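Lysin (Enterococcus phage IMEEF1, PDB 6IST) probably cleaves the peptidoglycan of enterococcal cell walls as a phage endolysin, through a CHAP-type cysteine peptidase domain that carries a calcium ion. Local coordinates at residues N12-D20 against G119-H127; S69-W80 against I93-F104. All blocks are in the same frame, centred on the assembly; numbering follows the deposited sequence.

Contact 1 of 2, residues N12-D20 against G119-H127; sequences NGLVGKGVD and GSPAAAIHH. With CA (calcium ion), chain E.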
loop_
_atom_site.group_PDB
_atom_site.type_symbol
_atom_site.label_atom_id
_atom_site.label_comp_id
_atom_site.label_asym_id
_atom_site.label_seq_id
_atom_site.Cartn_x
_atom_site.Cartn_y
_atom_site.Cartn_z
ATOM N N ASN C 12 20.999 9.291 -16.209
ATOM C CA ASN C 12 22.165 9.405 -17.065
ATOM C C ASN C 12 22.827 8.026 -17.383
ATOM O O ASN C 12 23.332 7.824 -18.494
ATOM C CB ASN C 12 23.141 10.391 -16.483
ATOM C CG ASN C 12 22.713 11.835 -16.715
ATOM O OD1 ASN C 12 22.386 12.219 -17.847
ATOM N ND2 ASN C 12 22.752 12.655 -15.656
ATOM N N GLY C 13 22.794 7.113 -16.417
ATOM C CA GLY C 13 23.224 5.710 -16.555
ATOM C C GLY C 13 22.424 4.922 -17.571
ATOM O O GLY C 13 22.893 3.959 -18.117
ATOM N N LEU C 14 21.188 5.309 -17.831
ATOM C CA LEU C 14 20.426 4.595 -18.830
ATOM C C LEU C 14 20.756 4.969 -20.237
ATOM O O LEU C 14 20.269 4.331 -21.157
ATOM C CB LEU C 14 18.960 4.886 -18.677
ATOM C CG LEU C 14 18.370 4.295 -17.418
ATOM C CD1 LEU C 14 16.921 4.785 -17.316
ATOM C CD2 LEU C 14 18.466 2.765 -17.444
ATOM N N VAL C 15 21.463 6.059 -20.440
ATOM C CA VAL C 15 21.721 6.509 -21.801
ATOM C C VAL C 15 22.399 5.422 -22.649
ATOM O O VAL C 15 23.417 4.847 -22.250
ATOM C CB VAL C 15 22.481 7.845 -21.779
ATOM C CG1 VAL C 15 22.955 8.191 -23.185
ATOM C CG2 VAL C 15 21.585 8.963 -21.210
ATOM N N GLY C 16 21.818 5.097 -23.800
ATOM C CA GLY C 16 22.357 4.060 -24.644
ATOM C C GLY C 16 21.713 2.703 -24.448
ATOM O O GLY C 16 21.875 1.842 -25.271
ATOM N N LYS C 17 20.905 2.555 -23.411
ATOM C CA LYS C 17 20.142 1.340 -23.130
ATOM C C LYS C 17 18.662 1.722 -23.178
ATOM O O LYS C 17 18.309 2.872 -23.322
ATOM C CB LYS C 17 20.440 0.836 -21.725
ATOM C CG LYS C 17 21.906 0.578 -21.406
ATOM C CD LYS C 17 22.159 0.888 -19.935
ATOM C CE LYS C 17 23.636 0.794 -19.577
ATOM N NZ LYS C 17 23.785 1.145 -18.135
ATOM N N GLY C 18 17.797 0.769 -22.926
ATOM C CA GLY C 18 16.362 1.076 -22.910
ATOM C C GLY C 18 15.698 0.263 -21.847
ATOM O O GLY C 18 16.195 -0.805 -21.504
ATOM N N VAL C 19 14.603 0.779 -21.310
ATOM C CA VAL C 19 13.791 0.064 -20.376
ATOM C C VAL C 19 12.418 -0.105 -20.917
ATOM O O VAL C 19 11.912 0.775 -21.583
ATOM C CB VAL C 19 13.744 0.693 -18.985
ATOM C CG1 VAL C 19 15.079 0.404 -18.306
ATOM C CG2 VAL C 19 13.436 2.162 -18.987
ATOM N N ASP C 20 11.832 -1.284 -20.655
ATOM C CA ASP C 20 10.487 -1.628 -21.106
ATOM C C ASP C 20 9.704 -1.911 -19.834
ATOM O O ASP C 20 9.915 -2.930 -19.225
ATOM C CB ASP C 20 10.497 -2.893 -22.012
ATOM C CG ASP C 20 9.086 -3.264 -22.556
ATOM O OD1 ASP C 20 8.090 -2.535 -22.255
ATOM O OD2 ASP C 20 8.958 -4.270 -23.300
ATOM N N GLY C 119 10.383 0.881 -30.157
ATOM C CA GLY C 119 10.843 2.116 -29.522
ATOM C C GLY C 119 12.322 2.153 -29.781
ATOM O O GLY C 119 12.799 1.774 -30.837
ATOM N N SER C 120 13.056 3.195 -28.831
ATOM C CA SER C 120 14.470 3.204 -29.163
ATOM C C SER C 120 15.110 3.525 -27.871
ATOM O O SER C 120 14.437 4.012 -26.985
ATOM C CB SER C 120 14.718 4.351 -30.179
ATOM O OG SER C 120 14.508 5.658 -29.693
ATOM N N PRO C 121 16.404 3.351 -27.791
ATOM C CA PRO C 121 17.111 3.573 -26.537
ATOM C C PRO C 121 17.077 5.004 -26.006
ATOM O O PRO C 121 16.867 5.965 -26.740
ATOM C CB PRO C 121 18.585 3.195 -26.886
ATOM C CG PRO C 121 18.543 2.530 -28.169
ATOM C CD PRO C 121 17.302 2.905 -28.876
ATOM N N ALA C 122 17.327 5.111 -24.720
ATOM C CA ALA C 122 17.376 6.374 -24.040
ATOM C C ALA C 122 18.541 7.173 -24.616
ATOM O O ALA C 122 19.659 6.620 -24.847
ATOM C CB ALA C 122 17.545 6.176 -22.573
ATOM N N ALA C 123 18.286 8.449 -24.836
ATOM C CA ALA C 123 19.330 9.354 -25.300
ATOM C C ALA C 123 19.197 10.653 -24.609
ATOM O O ALA C 123 18.097 11.093 -24.234
ATOM C CB ALA C 123 19.219 9.526 -26.792
ATOM N N ALA C 124 20.299 11.375 -24.493
ATOM C CA ALA C 124 20.273 12.695 -23.936
ATOM C C ALA C 124 20.094 13.682 -25.087
ATOM O O ALA C 124 20.892 13.708 -25.991
ATOM C CB ALA C 124 21.539 13.003 -23.113
ATOM N N ILE C 125 18.984 14.417 -25.065
ATOM C CA ILE C 125 18.521 15.272 -26.135
ATOM C C ILE C 125 18.513 16.771 -25.722
ATOM O O ILE C 125 17.926 17.146 -24.687
ATOM C CB ILE C 125 17.051 14.959 -26.479
ATOM C CG1 ILE C 125 16.782 13.441 -26.623
ATOM C CG2 ILE C 125 16.672 15.739 -27.744
ATOM C CD1 ILE C 125 17.624 12.838 -27.676
ATOM N N HIS C 126 19.116 17.625 -26.544
ATOM C CA HIS C 126 19.018 19.067 -26.396
ATOM C C HIS C 126 17.771 19.517 -27.126
ATOM O O HIS C 126 17.772 19.595 -28.346
ATOM C CB HIS C 126 20.272 19.723 -26.977
ATOM C CG HIS C 126 20.414 21.207 -26.708
ATOM N ND1 HIS C 126 21.377 21.977 -27.344
ATOM C CD2 HIS C 126 19.767 22.059 -25.867
ATOM C CE1 HIS C 126 21.289 23.233 -26.941
ATOM N NE2 HIS C 126 20.319 23.314 -26.045
ATOM N N HIS C 127 16.699 19.766 -26.381
ATOM C CA HIS C 127 15.403 20.154 -26.975
ATOM C C HIS C 127 15.162 21.652 -27.011
ATOM O O HIS C 127 15.706 22.413 -26.218
ATOM C CB HIS C 127 14.289 19.609 -26.092
ATOM C CG HIS C 127 14.068 18.124 -26.199
ATOM N ND1 HIS C 127 13.440 17.556 -27.283
ATOM C CD2 HIS C 127 14.290 17.116 -25.320
ATOM C CE1 HIS C 127 13.219 16.265 -27.032
ATOM N NE2 HIS C 127 13.786 15.956 -25.878
HETATM CA CA CA E . 7.098 -0.888 -23.616
#
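Ala-122 is gripped on both its backbone polar atoms by the end of a tight turn. Its carbonyl O receives the N-H of Gly-16 at 2.8 Å, and its own N donates to the carbonyl O of Lys-17, also at 2.8 Å; both bonds are nearly straight, with N-H...O angles of 169° and 163°. The turn is type II, running from Leu-14 to Lys-17 and closed by Lys-17 N to Leu-14 O at 2.9 Å. Gly-16 occupies its third position, where phi is positive and a CB would press on the preceding carbonyl, so glycine fits naturally. The methyl of Ala-122 packs against two carbonyl oxygens of the turn, its CB lying 3.5 Å from Lys-17 O and 3.6 Å from Leu-14 O, and so small a residue allows this close approach. The Pro-121 ring takes its place next to it, with CB against the carbonyls of Gly-16 and Lys-17. Val-15 spreads its two methyls along 122-124: with CG1 anti to the backbone N (chi1 170°), that methyl leans toward the Ala-122 carbonyl while CG2 approaches Ala-124 CB at 4.5 Å. Lys-17 turns its side chain the other way and folds back, NZ donating to Gly-13 O at 3.0 Å, where its charge may also suit the carbonyl end of helix 4-13. Beyond the turn, Asp-20 OD1 binds the calcium ion at 2.4 Å, in a site completed by Asp-22, Trp-24, Gly-26 and Asp-31, a spacing reminiscent of EF-hand loops. The contact's chemistry is thus mainly backbone to backbone, with small residues permitting close approach, and it implies that the chain entering the calcium site is fixed at Ala-122 by two directional bonds rather than by a large apolar interface.

Contact 2 of 2, residues S69-W80 against I93-F104; sequences STQIKAGDVMIW and IATEDGRADGTF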
loop_
_atom_site.group_PDB
_atom_site.type_symbol
_atom_site.label_atom_id
_atom_site.label_comp_id
_atom_site.label_asym_id
_atom_site.label_seq_id
_atom_site.Cartn_x
_atom_site.Cartn_y
_atom_site.Cartn_z
ATOM N N SER C 69 11.434 27.710 -20.977
ATOM C CA SER C 69 12.386 26.713 -20.610
ATOM C C SER C 69 12.990 27.015 -19.294
ATOM O O SER C 69 13.418 26.133 -18.582
ATOM C CB SER C 69 13.473 26.616 -21.665
ATOM O OG SER C 69 14.095 27.886 -21.850
ATOM N N THR C 70 13.007 28.295 -18.933
ATOM C CA THR C 70 13.601 28.654 -17.670
ATOM C C THR C 70 12.804 28.181 -16.481
ATOM O O THR C 70 13.313 28.232 -15.411
ATOM C CB THR C 70 13.877 30.169 -17.532
ATOM O OG1 THR C 70 12.633 30.885 -17.526
ATOM C CG2 THR C 70 14.741 30.691 -18.704
ATOM N N GLN C 71 11.567 27.715 -16.653
ATOM C CA GLN C 71 10.827 27.133 -15.586
ATOM C C GLN C 71 11.212 25.639 -15.294
ATOM O O GLN C 71 10.697 25.086 -14.353
ATOM C CB GLN C 71 9.308 27.187 -15.907
ATOM C CG GLN C 71 8.740 28.583 -16.124
ATOM C CD GLN C 71 7.282 28.529 -16.574
ATOM O OE1 GLN C 71 7.014 28.516 -17.751
ATOM N NE2 GLN C 71 6.357 28.391 -15.630
ATOM N N ILE C 72 12.006 24.994 -16.158
ATOM C CA ILE C 72 12.305 23.571 -16.096
ATOM C C ILE C 72 13.442 23.450 -15.106
ATOM O O ILE C 72 14.407 24.249 -15.168
ATOM C CB ILE C 72 12.736 22.970 -17.442
ATOM C CG1 ILE C 72 11.510 22.990 -18.378
ATOM C CG2 ILE C 72 13.208 21.531 -17.317
ATOM C CD1 ILE C 72 11.860 22.860 -19.850
ATOM N N LYS C 73 13.277 22.523 -14.186
ATOM C CA LYS C 73 14.307 22.174 -13.210
ATOM C C LYS C 73 14.781 20.770 -13.433
ATOM O O LYS C 73 14.027 19.869 -13.861
ATOM C CB LYS C 73 13.745 22.294 -11.790
ATOM C CG LYS C 73 13.272 23.656 -11.394
ATOM C CD LYS C 73 14.382 24.613 -11.082
ATOM C CE LYS C 73 13.813 26.016 -10.778
ATOM N NZ LYS C 73 14.859 26.996 -10.338
ATOM N N ALA C 74 16.035 20.497 -13.074
ATOM C CA ALA C 74 16.548 19.170 -13.185
ATOM C C ALA C 74 15.718 18.198 -12.334
ATOM O O ALA C 74 15.239 18.563 -11.251
ATOM C CB ALA C 74 18.009 19.140 -12.751
ATOM N N GLY C 75 15.353 17.100 -12.958
ATOM C CA GLY C 75 14.618 15.997 -12.318
ATOM C C GLY C 75 13.104 16.110 -12.557
ATOM O O GLY C 75 12.346 15.228 -12.110
ATOM N N ASP C 76 12.721 17.100 -13.316
ATOM C CA ASP C 76 11.319 17.295 -13.758
ATOM C C ASP C 76 11.006 16.224 -14.781
ATOM O O ASP C 76 11.887 15.795 -15.541
ATOM C CB ASP C 76 11.129 18.622 -14.425
ATOM C CG ASP C 76 10.914 19.783 -13.438
ATOM O OD1 ASP C 76 10.717 19.526 -12.219
ATOM O OD2 ASP C 76 10.843 20.943 -13.941
ATOM N N VAL C 77 9.765 15.752 -14.765
ATOM C CA VAL C 77 9.240 14.872 -15.827
ATOM C C VAL C 77 8.640 15.834 -16.872
ATOM O O VAL C 77 7.759 16.620 -16.556
ATOM C CB VAL C 77 8.146 13.935 -15.281
ATOM C CG1 VAL C 77 7.468 13.212 -16.450
ATOM C CG2 VAL C 77 8.668 12.964 -14.238
ATOM N N MET C 78 9.114 15.793 -18.117
ATOM C CA MET C 78 8.705 16.645 -19.178
ATOM C C MET C 78 7.557 16.034 -19.866
ATOM O O MET C 78 7.483 14.803 -20.071
ATOM C CB MET C 78 9.841 16.739 -20.189
ATOM C CG MET C 78 11.098 17.299 -19.649
ATOM S SD MET C 78 11.042 18.943 -18.989
ATOM C CE MET C 78 10.008 19.773 -20.245
ATOM N N ILE C 79 6.664 16.881 -20.240
ATOM C CA ILE C 79 5.474 16.528 -20.963
ATOM C C ILE C 79 5.331 17.341 -22.241
ATOM O O ILE C 79 5.231 18.578 -22.198
ATOM C CB ILE C 79 4.242 16.772 -20.069
ATOM C CG1 ILE C 79 4.390 16.237 -18.635
ATOM C CG2 ILE C 79 3.005 16.182 -20.764
ATOM C CD1 ILE C 79 3.303 16.766 -17.740
ATOM N N TRP C 80 5.237 16.648 -23.379
ATOM C CA TRP C 80 4.885 17.231 -24.640
ATOM C C TRP C 80 3.469 16.901 -24.893
ATOM O O TRP C 80 3.100 15.682 -24.845
ATOM C CB TRP C 80 5.694 16.663 -25.719
ATOM C CG TRP C 80 7.102 17.115 -25.868
ATOM C CD1 TRP C 80 7.585 18.019 -26.807
ATOM C CD2 TRP C 80 8.252 16.704 -25.097
ATOM N NE1 TRP C 80 8.952 18.150 -26.665
ATOM C CE2 TRP C 80 9.379 17.395 -25.615
ATOM C CE3 TRP C 80 8.430 15.886 -24.026
ATOM C CZ2 TRP C 80 10.663 17.213 -25.060
ATOM C CZ3 TRP C 80 9.720 15.645 -23.503
ATOM C CH2 TRP C 80 10.799 16.352 -24.030
ATOM N N ILE C 93 12.989 12.782 -18.981
ATOM C CA ILE C 93 13.349 13.368 -17.716
ATOM C C ILE C 93 14.369 14.485 -17.925
ATOM O O ILE C 93 15.455 14.175 -18.457
ATOM C CB ILE C 93 13.982 12.345 -16.759
ATOM C CG1 ILE C 93 13.073 11.092 -16.516
ATOM C CG2 ILE C 93 14.312 12.998 -15.411
ATOM C CD1 ILE C 93 11.697 11.377 -15.958
ATOM N N ALA C 94 14.126 15.636 -17.332
ATOM C CA ALA C 94 15.053 16.852 -17.457
ATOM C C ALA C 94 16.266 16.522 -16.596
ATOM O O ALA C 94 16.128 16.100 -15.454
ATOM C CB ALA C 94 14.402 18.097 -16.972
ATOM N N THR C 95 17.448 16.657 -17.170
ATOM C CA THR C 95 18.682 16.283 -16.439
ATOM C C THR C 95 19.441 17.502 -15.971
ATOM O O THR C 95 20.443 17.365 -15.185
ATOM C CB THR C 95 19.591 15.426 -17.290
ATOM O OG1 THR C 95 19.722 15.957 -18.616
ATOM C CG2 THR C 95 18.973 14.038 -17.371
ATOM N N GLU C 96 18.944 18.652 -16.406
ATOM C CA GLU C 96 19.508 19.954 -16.093
ATOM C C GLU C 96 18.411 20.971 -15.973
ATOM O O GLU C 96 17.341 20.776 -16.507
ATOM C CB GLU C 96 20.452 20.381 -17.233
ATOM C CG GLU C 96 21.684 19.498 -17.363
ATOM C CD GLU C 96 22.493 19.764 -18.625
ATOM O OE1 GLU C 96 23.259 18.860 -18.996
ATOM O OE2 GLU C 96 22.347 20.843 -19.264
ATOM N N ASP C 97 18.659 22.100 -15.307
ATOM C CA ASP C 97 17.700 23.196 -15.372
ATOM C C ASP C 97 17.566 23.718 -16.811
ATOM O O ASP C 97 18.515 23.687 -17.579
ATOM C CB ASP C 97 18.095 24.351 -14.448
ATOM C CG ASP C 97 18.058 23.972 -12.943
ATOM O OD1 ASP C 97 17.524 22.888 -12.519
ATOM O OD2 ASP C 97 18.585 24.780 -12.127
ATOM N N GLY C 98 16.415 24.256 -17.181
ATOM C CA GLY C 98 16.259 24.770 -18.491
ATOM C C GLY C 98 17.103 25.997 -18.706
ATOM O O GLY C 98 17.489 26.648 -17.765
ATOM N N ARG C 99 17.479 26.219 -19.941
ATOM C CA ARG C 99 18.389 27.331 -20.249
ATOM C C ARG C 99 17.691 28.623 -20.717
ATOM O O ARG C 99 16.550 28.646 -21.142
ATOM C CB ARG C 99 19.395 26.848 -21.288
ATOM C CG ARG C 99 20.297 25.728 -20.804
ATOM C CD ARG C 99 20.916 25.047 -22.012
ATOM N NE ARG C 99 21.676 23.857 -21.662
ATOM C CZ ARG C 99 22.572 23.276 -22.463
ATOM N NH1 ARG C 99 22.861 23.768 -23.674
ATOM N NH2 ARG C 99 23.192 22.191 -22.036
ATOM N N ALA C 100 18.407 29.736 -20.599
ATOM C CA ALA C 100 17.889 31.048 -20.924
ATOM C C ALA C 100 17.555 31.239 -22.412
ATOM O O ALA C 100 16.700 32.026 -22.747
ATOM C CB ALA C 100 18.895 32.113 -20.453
ATOM N N ASP C 101 18.220 30.496 -23.287
ATOM C CA ASP C 101 17.995 30.579 -24.741
ATOM C C ASP C 101 16.767 29.776 -25.237
ATOM O O ASP C 101 16.624 29.521 -26.441
ATOM C CB ASP C 101 19.267 30.134 -25.468
ATOM C CG ASP C 101 19.564 28.611 -25.301
ATOM O OD1 ASP C 101 18.850 27.908 -24.524
ATOM O OD2 ASP C 101 20.530 28.117 -25.923
ATOM N N GLY C 102 15.875 29.363 -24.334
ATOM C CA GLY C 102 14.724 28.586 -24.752
ATOM C C GLY C 102 14.942 27.069 -24.969
ATOM O O GLY C 102 14.100 26.396 -25.625
ATOM N N THR C 103 16.064 26.532 -24.526
ATOM C CA THR C 103 16.331 25.103 -24.674
ATOM C C THR C 103 16.483 24.425 -23.334
ATOM O O THR C 103 16.527 25.076 -22.258
ATOM C CB THR C 103 17.578 24.836 -25.552
ATOM O OG1 THR C 103 18.748 25.273 -24.859
ATOM C CG2 THR C 103 17.486 25.568 -26.895
ATOM N N PHE C 104 16.474 23.095 -23.379
ATOM C CA PHE C 104 16.722 22.285 -22.235
ATOM C C PHE C 104 17.258 20.905 -22.652
ATOM O O PHE C 104 17.193 20.518 -23.825
ATOM C CB PHE C 104 15.427 22.172 -21.386
ATOM C CG PHE C 104 14.300 21.399 -22.059
ATOM C CD1 PHE C 104 13.362 22.059 -22.848
ATOM C CD2 PHE C 104 14.157 20.088 -21.848
ATOM C CE1 PHE C 104 12.341 21.394 -23.480
ATOM C CE2 PHE C 104 13.152 19.372 -22.500
ATOM C CZ PHE C 104 12.229 20.041 -23.267
#
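Ile-72 reaches across to Gly-98, Ala-94 and Phe-104 with successive atoms of its side chain. CB lies 3.9 Å from Gly-98 N. With chi1 at -68° CG1 lies anti to the carbonyl carbon, which leaves CG2 anti to the backbone N, where it meets Ala-94 CB at 3.7 Å. CG1 carries CD1 over a face of Phe-104, 3.4 Å from its CD1, off-centre toward the rim, in a CH-pi contact. Two bends let the unbranched Met-78 chain turn its sulfur to Ala-94 CB and its methyl to the same ring: CE makes a CH-pi contact, 3.8 Å from Phe-104 CZ, and SD an oblique Met-aromatic approach. At the ring edge comes Trp-80 CZ2, 3.7 Å from Phe-104 CZ, the ring planes inclined by 44°. Trp-80 also meets His-90, which would fit the histidine of the Cys-His-Asp arrangement expected in this family.

Polar bonds frame this apolar centre. Gly-98 N donates to Ile-72 O; a side chain at Gly-98 would run into Ser-69 O, while its bare CA can make a CA-H...O contact with that oxygen. Ser-69 OG donates to Arg-99 O at 2.7 Å, approaching from nearly straight beyond the oxygen. Asp-97 OD1 takes the N-H of Ala-74 on its anti lone pair, at 2.9 Å. Asp-76 OD2 accepts from Lys-73 N and pairs with Arg-137.

Strands 77-80 and 90-94 form an antiparallel hairpin, with Val-77 and Ile-93 a non-hydrogen-bonded pair facing helix 29-41; strand 132-137 flanks 77-80, and Phe-104 lies in strand 103-108, next to 90-94.

Overall arrangement
From the N terminus, the chain leaves helix 4-13, enters contact 1 at 12-20, and then builds the calcium loop and helix 29-41. Contact 2 opens at 69-80 and closes a short loop at 93-104, around the hairpin of strands 77-80 and 90-94. Only later does 119-127 return to close contact 1, so contact 2 is nested inside that much longer loop and the two do not cross. They meet where strands 103-108 and 123-128 are neighbours: His-127 N bonds to Phe-104 O. Contact 1 joins the turn between helix 4-13 and the calcium loop to the segment leading into outermost strand 123-128; contact 2 ties loops 69-76 and 95-102 together beside the central strands.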